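Local coordinates for protein paenibacillus xanthan lyase (Paenibacillus, PDB 6F2P) that probably cleaves the mannosyl side-chain ends of xanthan by beta-elimination, as a family 8 polysaccharide lyase built from a helical domain and several beta-sandwiches, at residues A[46-49]-A[53-56]; A[678-683]-A[704-709]; A[962-967]-A[1016-1021]. One frame throughout, in Å; residues are numbered along the deposited sequence.

Contact 1: A[46-49]-A[53-56]; sequences DSML and NRNR
R54 reaches back across the loop to L49 and bonds its carbonyl through the guanidinium. Its CG sits between the backbone N and the carbonyl carbon (chi1 68°), and from there the chain runs extended to NE, which carries the guanidinium to the L49 carbonyl. NH1 donates to L49 O at 2.8 Å with an N-H...O angle of 158°. The acceptor lies in the guanidinium plane, and the donor lies in the carbonyl plane on a lone pair, the C=O...N angle being 138°. R54 CD also lies close, 3.3 Å from L49 O. M48 comes in at a slant, its extended chain placing CE 3.8 Å from R54 NH1, while its side chain also rests on W58. Replacing R54 by alanine would remove the guanidinium, which would probably leave L49 O without this donor and M48 CE without this neighbour. R54 NH2 has a weak hydrogen bond to S103 OG in helix 95-111. Two residues on, R56 contributes aliphatic carbon: its side chain runs alongside that of L49, pointing the same way, with L49 CD1 3.5 Å from R56 CG. The charged end of R56 turns to N59, which accepts from NH1. Backbone hydrogen bonding between L49 and L57 closes the same loop. The contact folds back the first part of the loop joining helices 28-46 and 68-85, part of the helical N-terminal domain, which in family 8 lyases is an incomplete alpha/alpha toroid.

Contact 2: A[678-683]-A[704-709]; sequences ASVMTK and IYIDVN
I704 and I706 extend their CG1 branches toward A678 and V680 with nearly the same first torsion but different second ones. In I704, CG1 stands anti to the carbonyl carbon (chi1 -65°) and the chain continues outstretched, so that CD1 comes 4.2 Å from A678 CB. In I706 the second torsion is instead -76°, folding CD1 over, and I706 CD1 lies 4.3 Å from V680 CG2. Both approaches are purely apolar, and no hydrogen bond passes between the two segments. The CA atoms of A678 and I704 are 7.9 Å apart, and those of V680 and I706 9.5 Å, too far for hydrogen-bonded neighbours; with side chains pointing at each other and the strands in different sheets, they are facing layers. This is a beta-sandwich: strand 678-684 belongs to a seven-stranded antiparallel sheet, strand 703-708 to a five-stranded one. Residues alternate along each strand, and the four that touch are all buried and all point inward. S679 and M681, alternating with the inward residues, pack on T460 of strand 457-462. On the other strand, Y705 OH is hydrogen-bonded to D812. Within its own sheet, V680 pairs by backbone with I659, while I706 packs on F733 of strand 731-736.

Contact 3: A[962-967]-A[1016-1021]; sequences YQVYMM and GAIKIR
M966 and V964 point from one layer of a beta-sandwich into the other, meeting I1018 and I1020 in the Golvesin C-terminal domain. Strand 960-967 lies in one sheet and strand 1017-1021 in the other. The two short strand axes come within 10.3 Å and cross at -29°, with no hydrogen bond between them. From CB, which points at the opposing strand, the M966 chain runs outward with CG anti to the backbone N (chi1 180°), and neither CB nor CG comes close to the other segment. SD is the first atom to arrive, 3.9 Å from I1020 CD1. A bend at chi3 (-71°) then swings the terminal methyl between the two isoleucines: M966 CE is 3.7 Å from I1020 CD1 and 3.8 Å from I1020 CG1, and lies also 4.1 Å from I1018 CG2. The side chains of M966 and I1020 thus meet at a slant, the methyl serving both neighbours. Around them, I1020 also touches F952, L1036 touches I1018, and F1010 lies against V964. The remaining pair meets tip to tip, V964 CG1 reaching I1018 CD1 at 3.6 Å.

Read from the N terminus, the three contacts follow in series, and none nests in or crosses another. Contact 1 closes a short loop, with three residues between its segments, in the helical domain. Contact 2 bridges 20 intervening residues, nine of them in strands, and joins the two sheets of a sandwich, its centre about 18 Å from the centre of the chain. Contact 3 spans 48 residues and does the same for the sandwich at the C-terminal end. Nearest atoms of contacts 2 and 3 are about 22 Å apart, and those of contacts 1 and 2 about 58 Å. Contacts 1 and 3 lie on opposite sides of the chain's centre; contact 1 ties parts of one inter-helix loop, whereas contacts 2 and 3 each join two sheets.

Contact 1: A[46-49]-A[53-56]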
loop_
_atom_site.group_PDB
_atom_site.type_symbol
_atom_site.label_atom_id
_atom_site.label_comp_id
_atom_site.label_asym_id
_atom_site.label_seq_id
_atom_site.Cartn_x
_atom_site.Cartn_y
_atom_site.Cartn_z
ATOM N N ASP A 46 10.269 -19.183 -48.784
ATOM C CA ASP A 46 11.530 -19.218 -49.489
ATOM C C ASP A 46 12.567 -20.028 -48.735
ATOM O O ASP A 46 13.307 -20.793 -49.339
ATOM C CB ASP A 46 12.036 -17.794 -49.739
ATOM C CG ASP A 46 11.260 -17.088 -50.839
ATOM O OD1 ASP A 46 10.508 -17.777 -51.572
ATOM O OD2 ASP A 46 11.404 -15.855 -50.973
ATOM N N SER A 47 12.626 -19.869 -47.418
ATOM C CA SER A 47 13.641 -20.562 -46.627
ATOM C C SER A 47 13.216 -21.965 -46.231
ATOM O O SER A 47 13.976 -22.685 -45.599
ATOM C CB SER A 47 13.986 -19.769 -45.372
ATOM O OG SER A 47 12.817 -19.473 -44.625
ATOM N N MET A 48 12.005 -22.359 -46.597
ATOM C CA MET A 48 11.490 -23.645 -46.151
ATOM C C MET A 48 12.212 -24.833 -46.801
ATOM O O MET A 48 12.520 -24.823 -47.991
ATOM C CB MET A 48 9.980 -23.742 -46.394
ATOM C CG MET A 48 9.349 -24.999 -45.800
ATOM S SD MET A 48 7.567 -25.115 -46.036
ATOM C CE MET A 48 7.191 -26.565 -45.061
ATOM N N LEU A 49 12.483 -25.853 -45.998
ATOM C CA LEU A 49 12.932 -27.133 -46.512
ATOM C C LEU A 49 11.722 -27.945 -46.975
ATOM O O LEU A 49 10.827 -28.242 -46.184
ATOM C CB LEU A 49 13.738 -27.859 -45.436
ATOM C CG LEU A 49 14.969 -26.995 -45.145
ATOM C CD1 LEU A 49 15.599 -27.314 -43.828
ATOM C CD2 LEU A 49 15.983 -27.175 -46.264
ATOM N N ASN A 53 12.867 -36.125 -47.973
ATOM C CA ASN A 53 13.959 -36.576 -47.126
ATOM C C ASN A 53 14.286 -35.654 -45.940
ATOM O O ASN A 53 15.066 -36.027 -45.064
ATOM C CB ASN A 53 15.212 -36.730 -47.985
ATOM C CG ASN A 53 15.638 -35.411 -48.637
ATOM O OD1 ASN A 53 14.834 -34.727 -49.280
ATOM N ND2 ASN A 53 16.904 -35.045 -48.451
ATOM N N ARG A 54 13.705 -34.457 -45.920
ATOM C CA ARG A 54 14.026 -33.449 -44.901
ATOM C C ARG A 54 13.968 -33.950 -43.454
ATOM O O ARG A 54 13.261 -34.918 -43.134
ATOM C CB ARG A 54 13.117 -32.229 -45.049
ATOM C CG ARG A 54 11.665 -32.504 -44.703
ATOM C CD ARG A 54 10.756 -31.416 -45.233
ATOM N NE ARG A 54 9.387 -31.894 -45.383
ATOM C CZ ARG A 54 8.380 -31.145 -45.816
ATOM N NH1 ARG A 54 8.594 -29.878 -46.145
ATOM N NH2 ARG A 54 7.164 -31.666 -45.923
ATOM N N ASN A 55 14.723 -33.279 -42.589
ATOM C CA ASN A 55 14.827 -33.655 -41.185
ATOM C C ASN A 55 14.254 -32.575 -40.273
ATOM O O ASN A 55 14.212 -32.736 -39.058
ATOM C CB ASN A 55 16.285 -33.921 -40.821
ATOM C CG ASN A 55 16.807 -35.196 -41.439
ATOM O OD1 ASN A 55 17.696 -35.171 -42.300
ATOM N ND2 ASN A 55 16.252 -36.327 -41.010
ATOM N N ARG A 56 13.824 -31.479 -40.892
ATOM C CA ARG A 56 13.310 -30.296 -40.216
ATOM C C ARG A 56 12.602 -29.537 -41.327
ATOM O O ARG A 56 12.717 -29.927 -42.493
ATOM C CB ARG A 56 14.460 -29.454 -39.665
ATOM C CG ARG A 56 15.408 -28.971 -40.757
ATOM C CD ARG A 56 16.692 -28.317 -40.245
ATOM N NE ARG A 56 17.530 -29.242 -39.484
ATOM C CZ ARG A 56 18.835 -29.083 -39.292
ATOM N NH1 ARG A 56 19.472 -28.047 -39.822
ATOM N NH2 ARG A 56 19.502 -29.966 -38.564
#

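Contact 2: A[678-683]-A[704-709]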
loop_
_atom_site.group_PDB
_atom_site.type_symbol
_atom_site.label_atom_id
_atom_site.label_comp_id
_atom_site.label_asym_id
_atom_site.label_seq_id
_atom_site.Cartn_x
_atom_site.Cartn_y
_atom_site.Cartn_z
ATOM N N ALA A 678 2.518 6.774 10.383
ATOM C CA ALA A 678 1.301 7.060 9.644
ATOM C C ALA A 678 1.573 7.984 8.483
ATOM O O ALA A 678 2.507 8.779 8.515
ATOM C CB ALA A 678 0.288 7.693 10.567
ATOM N N SER A 679 0.752 7.889 7.452
ATOM C CA SER A 679 0.750 8.902 6.418
ATOM C C SER A 679 -0.582 9.641 6.543
ATOM O O SER A 679 -1.640 9.020 6.630
ATOM C CB SER A 679 0.899 8.264 5.049
ATOM O OG SER A 679 1.032 9.259 4.053
ATOM N N VAL A 680 -0.530 10.966 6.594
ATOM C CA VAL A 680 -1.717 11.756 6.895
ATOM C C VAL A 680 -1.849 12.919 5.925
ATOM O O VAL A 680 -0.847 13.533 5.554
ATOM C CB VAL A 680 -1.641 12.305 8.327
ATOM C CG1 VAL A 680 -2.868 13.135 8.666
ATOM C CG2 VAL A 680 -1.464 11.158 9.306
ATOM N N MET A 681 -3.076 13.210 5.497
ATOM C CA MET A 681 -3.326 14.375 4.656
ATOM C C MET A 681 -4.574 15.120 5.127
ATOM O O MET A 681 -5.585 14.499 5.437
ATOM C CB MET A 681 -3.426 13.973 3.182
ATOM C CG MET A 681 -3.668 15.134 2.231
ATOM S SD MET A 681 -3.178 14.793 0.519
ATOM C CE MET A 681 -1.411 15.012 0.664
ATOM N N THR A 682 -4.487 16.448 5.206
ATOM C CA THR A 682 -5.608 17.275 5.651
ATOM C C THR A 682 -6.067 18.246 4.563
ATOM O O THR A 682 -5.262 18.755 3.783
ATOM C CB THR A 682 -5.260 18.084 6.927
ATOM O OG1 THR A 682 -4.269 19.076 6.620
ATOM C CG2 THR A 682 -4.741 17.166 8.048
ATOM N N LYS A 683 -7.373 18.481 4.509
ATOM C CA LYS A 683 -7.943 19.522 3.661
ATOM C C LYS A 683 -8.833 20.439 4.506
ATOM O O LYS A 683 -9.795 19.981 5.134
ATOM C CB LYS A 683 -8.745 18.907 2.513
ATOM C CG LYS A 683 -9.657 19.878 1.783
ATOM C CD LYS A 683 -8.894 20.816 0.861
ATOM C CE LYS A 683 -9.754 22.029 0.464
ATOM N NZ LYS A 683 -9.341 22.635 -0.848
ATOM N N ILE A 704 -4.419 3.896 15.577
ATOM C CA ILE A 704 -3.644 5.114 15.471
ATOM C C ILE A 704 -4.477 6.257 16.023
ATOM O O ILE A 704 -5.560 6.542 15.517
ATOM C CB ILE A 704 -3.296 5.452 14.021
ATOM C CG1 ILE A 704 -2.374 4.384 13.416
ATOM C CG2 ILE A 704 -2.653 6.838 13.951
ATOM C CD1 ILE A 704 -2.151 4.547 11.905
ATOM N N TYR A 705 -3.977 6.908 17.066
ATOM C CA TYR A 705 -4.635 8.082 17.617
ATOM C C TYR A 705 -4.131 9.339 16.917
ATOM O O TYR A 705 -2.926 9.526 16.731
ATOM C CB TYR A 705 -4.366 8.185 19.111
ATOM C CG TYR A 705 -5.248 7.316 19.981
ATOM C CD1 TYR A 705 -5.306 5.941 19.795
ATOM C CD2 TYR A 705 -5.994 7.868 21.015
ATOM C CE1 TYR A 705 -6.101 5.145 20.600
ATOM C CE2 TYR A 705 -6.790 7.077 21.823
ATOM C CZ TYR A 705 -6.839 5.721 21.612
ATOM O OH TYR A 705 -7.630 4.931 22.409
ATOM N N ILE A 706 -5.062 10.196 16.528
ATOM C CA ILE A 706 -4.731 11.446 15.873
ATOM C C ILE A 706 -5.390 12.622 16.609
ATOM O O ILE A 706 -6.585 12.583 16.930
ATOM C CB ILE A 706 -5.215 11.431 14.410
ATOM C CG1 ILE A 706 -4.526 10.306 13.615
ATOM C CG2 ILE A 706 -5.021 12.796 13.753
ATOM C CD1 ILE A 706 -3.091 10.572 13.220
ATOM N N ASP A 707 -4.607 13.658 16.896
ATOM C CA ASP A 707 -5.171 14.910 17.383
ATOM C C ASP A 707 -5.008 15.963 16.305
ATOM O O ASP A 707 -3.991 15.995 15.607
ATOM C CB ASP A 707 -4.475 15.374 18.664
ATOM C CG ASP A 707 -4.774 14.473 19.858
ATOM O OD1 ASP A 707 -5.787 13.743 19.818
ATOM O OD2 ASP A 707 -3.999 14.500 20.843
ATOM N N VAL A 708 -6.014 16.814 16.150
ATOM C CA VAL A 708 -5.880 17.973 15.282
ATOM C C VAL A 708 -6.138 19.245 16.084
ATOM O O VAL A 708 -7.222 19.442 16.623
ATOM C CB VAL A 708 -6.815 17.901 14.066
ATOM C CG1 VAL A 708 -6.703 19.161 13.239
ATOM C CG2 VAL A 708 -6.481 16.696 13.226
ATOM N N ASN A 709 -5.123 20.098 16.152
ATOM C CA ASN A 709 -5.123 21.273 17.012
ATOM C C ASN A 709 -6.035 22.385 16.500
ATOM O O ASN A 709 -5.576 23.482 16.174
ATOM C CB ASN A 709 -3.692 21.792 17.167
ATOM C CG ASN A 709 -3.518 22.648 18.400
ATOM O OD1 ASN A 709 -4.467 22.879 19.133
ATOM N ND2 ASN A 709 -2.297 23.115 18.642
#

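Contact 3: A[962-967]-A[1016-1021]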
loop_
_atom_site.group_PDB
_atom_site.type_symbol
_atom_site.label_atom_id
_atom_site.label_comp_id
_atom_site.label_asym_id
_atom_site.label_seq_id
_atom_site.Cartn_x
_atom_site.Cartn_y
_atom_site.Cartn_z
ATOM N N TYR A 962 -15.777 6.188 48.853
ATOM C CA TYR A 962 -14.482 6.626 49.357
ATOM C C TYR A 962 -14.413 6.688 50.876
ATOM O O TYR A 962 -15.245 7.338 51.519
ATOM C CB TYR A 962 -14.157 8.016 48.833
ATOM C CG TYR A 962 -13.794 8.082 47.382
ATOM C CD1 TYR A 962 -14.774 8.212 46.411
ATOM C CD2 TYR A 962 -12.467 8.043 46.979
ATOM C CE1 TYR A 962 -14.444 8.286 45.077
ATOM C CE2 TYR A 962 -12.126 8.121 45.648
ATOM C CZ TYR A 962 -13.118 8.243 44.702
ATOM O OH TYR A 962 -12.780 8.324 43.375
ATOM N N GLN A 963 -13.398 6.036 51.436
ATOM C CA GLN A 963 -13.050 6.193 52.843
ATOM C C GLN A 963 -12.465 7.580 53.099
ATOM O O GLN A 963 -11.557 8.023 52.395
ATOM C CB GLN A 963 -12.059 5.114 53.265
ATOM C CG GLN A 963 -12.653 3.728 53.230
ATOM C CD GLN A 963 -11.714 2.682 53.775
ATOM O OE1 GLN A 963 -10.493 2.830 53.708
ATOM N NE2 GLN A 963 -12.279 1.613 54.332
ATOM N N VAL A 964 -12.998 8.265 54.106
ATOM C CA VAL A 964 -12.547 9.615 54.436
ATOM C C VAL A 964 -11.644 9.617 55.677
ATOM O O VAL A 964 -12.101 9.334 56.787
ATOM C CB VAL A 964 -13.751 10.565 54.639
ATOM C CG1 VAL A 964 -13.291 11.933 55.099
ATOM C CG2 VAL A 964 -14.564 10.675 53.357
ATOM N N TYR A 965 -10.359 9.918 55.479
ATOM C CA TYR A 965 -9.401 10.003 56.587
ATOM C C TYR A 965 -9.044 11.442 56.929
ATOM O O TYR A 965 -9.182 12.340 56.103
ATOM C CB TYR A 965 -8.114 9.252 56.266
ATOM C CG TYR A 965 -8.283 7.771 56.064
ATOM C CD1 TYR A 965 -8.700 7.263 54.841
ATOM C CD2 TYR A 965 -8.010 6.875 57.088
ATOM C CE1 TYR A 965 -8.854 5.910 54.647
ATOM C CE2 TYR A 965 -8.159 5.514 56.901
ATOM C CZ TYR A 965 -8.581 5.039 55.674
ATOM O OH TYR A 965 -8.731 3.687 55.464
ATOM N N MET A 966 -8.577 11.652 58.156
ATOM C CA MET A 966 -8.068 12.957 58.567
ATOM C C MET A 966 -6.892 12.826 59.538
ATOM O O MET A 966 -6.862 11.938 60.397
ATOM C CB MET A 966 -9.175 13.816 59.175
ATOM C CG MET A 966 -8.694 15.184 59.629
ATOM S SD MET A 966 -9.950 16.195 60.432
ATOM C CE MET A 966 -11.014 16.616 59.050
ATOM N N MET A 967 -5.914 13.707 59.377
ATOM C CA MET A 967 -4.764 13.749 60.262
ATOM C C MET A 967 -4.729 15.110 60.934
ATOM O O MET A 967 -5.220 16.092 60.373
ATOM C CB MET A 967 -3.489 13.526 59.457
ATOM C CG MET A 967 -2.213 13.500 60.273
ATOM S SD MET A 967 -0.819 13.069 59.227
ATOM C CE MET A 967 -1.298 11.422 58.710
ATOM N N GLY A 1016 -18.330 17.732 46.821
ATOM C CA GLY A 1016 -18.173 17.171 48.142
ATOM C C GLY A 1016 -17.188 17.994 48.941
ATOM O O GLY A 1016 -16.245 18.552 48.382
ATOM N N ALA A 1017 -17.407 18.075 50.250
ATOM C CA ALA A 1017 -16.536 18.862 51.108
ATOM C C ALA A 1017 -16.366 18.225 52.477
ATOM O O ALA A 1017 -17.198 17.437 52.927
ATOM C CB ALA A 1017 -17.065 20.274 51.246
ATOM N N ILE A 1018 -15.264 18.569 53.127
ATOM C CA ILE A 1018 -14.988 18.104 54.471
ATOM C C ILE A 1018 -14.603 19.318 55.296
ATOM O O ILE A 1018 -13.473 19.801 55.205
ATOM C CB ILE A 1018 -13.849 17.080 54.475
ATOM C CG1 ILE A 1018 -14.208 15.905 53.567
ATOM C CG2 ILE A 1018 -13.571 16.594 55.885
ATOM C CD1 ILE A 1018 -13.044 15.005 53.260
ATOM N N LYS A 1019 -15.557 19.816 56.082
ATOM C CA LYS A 1019 -15.384 21.056 56.837
ATOM C C LYS A 1019 -15.090 20.803 58.315
ATOM O O LYS A 1019 -15.651 19.893 58.929
ATOM C CB LYS A 1019 -16.621 21.954 56.695
ATOM C CG LYS A 1019 -16.490 23.301 57.407
ATOM C CD LYS A 1019 -17.824 24.035 57.533
ATOM C CE LYS A 1019 -18.319 24.568 56.196
ATOM N NZ LYS A 1019 -19.530 25.426 56.377
ATOM N N ILE A 1020 -14.196 21.613 58.874
ATOM C CA ILE A 1020 -13.923 21.601 60.302
ATOM C C ILE A 1020 -14.489 22.875 60.913
ATOM O O ILE A 1020 -14.086 23.972 60.540
ATOM C CB ILE A 1020 -12.416 21.526 60.579
ATOM C CG1 ILE A 1020 -11.866 20.172 60.123
ATOM C CG2 ILE A 1020 -12.133 21.743 62.050
ATOM C CD1 ILE A 1020 -10.359 20.072 60.192
ATOM N N ARG A 1021 -15.443 22.722 61.828
ATOM C CA ARG A 1021 -16.077 23.856 62.502
ATOM C C ARG A 1021 -15.508 23.997 63.910
ATOM O O ARG A 1021 -14.803 23.107 64.394
ATOM C CB ARG A 1021 -17.601 23.676 62.559
ATOM C CG ARG A 1021 -18.354 24.027 61.269
ATOM C CD ARG A 1021 -19.604 23.157 61.102
ATOM N NE ARG A 1021 -20.260 22.893 62.385
ATOM C CZ ARG A 1021 -20.794 21.724 62.736
ATOM N NH1 ARG A 1021 -20.762 20.695 61.902
ATOM N NH2 ARG A 1021 -21.365 21.578 63.924
#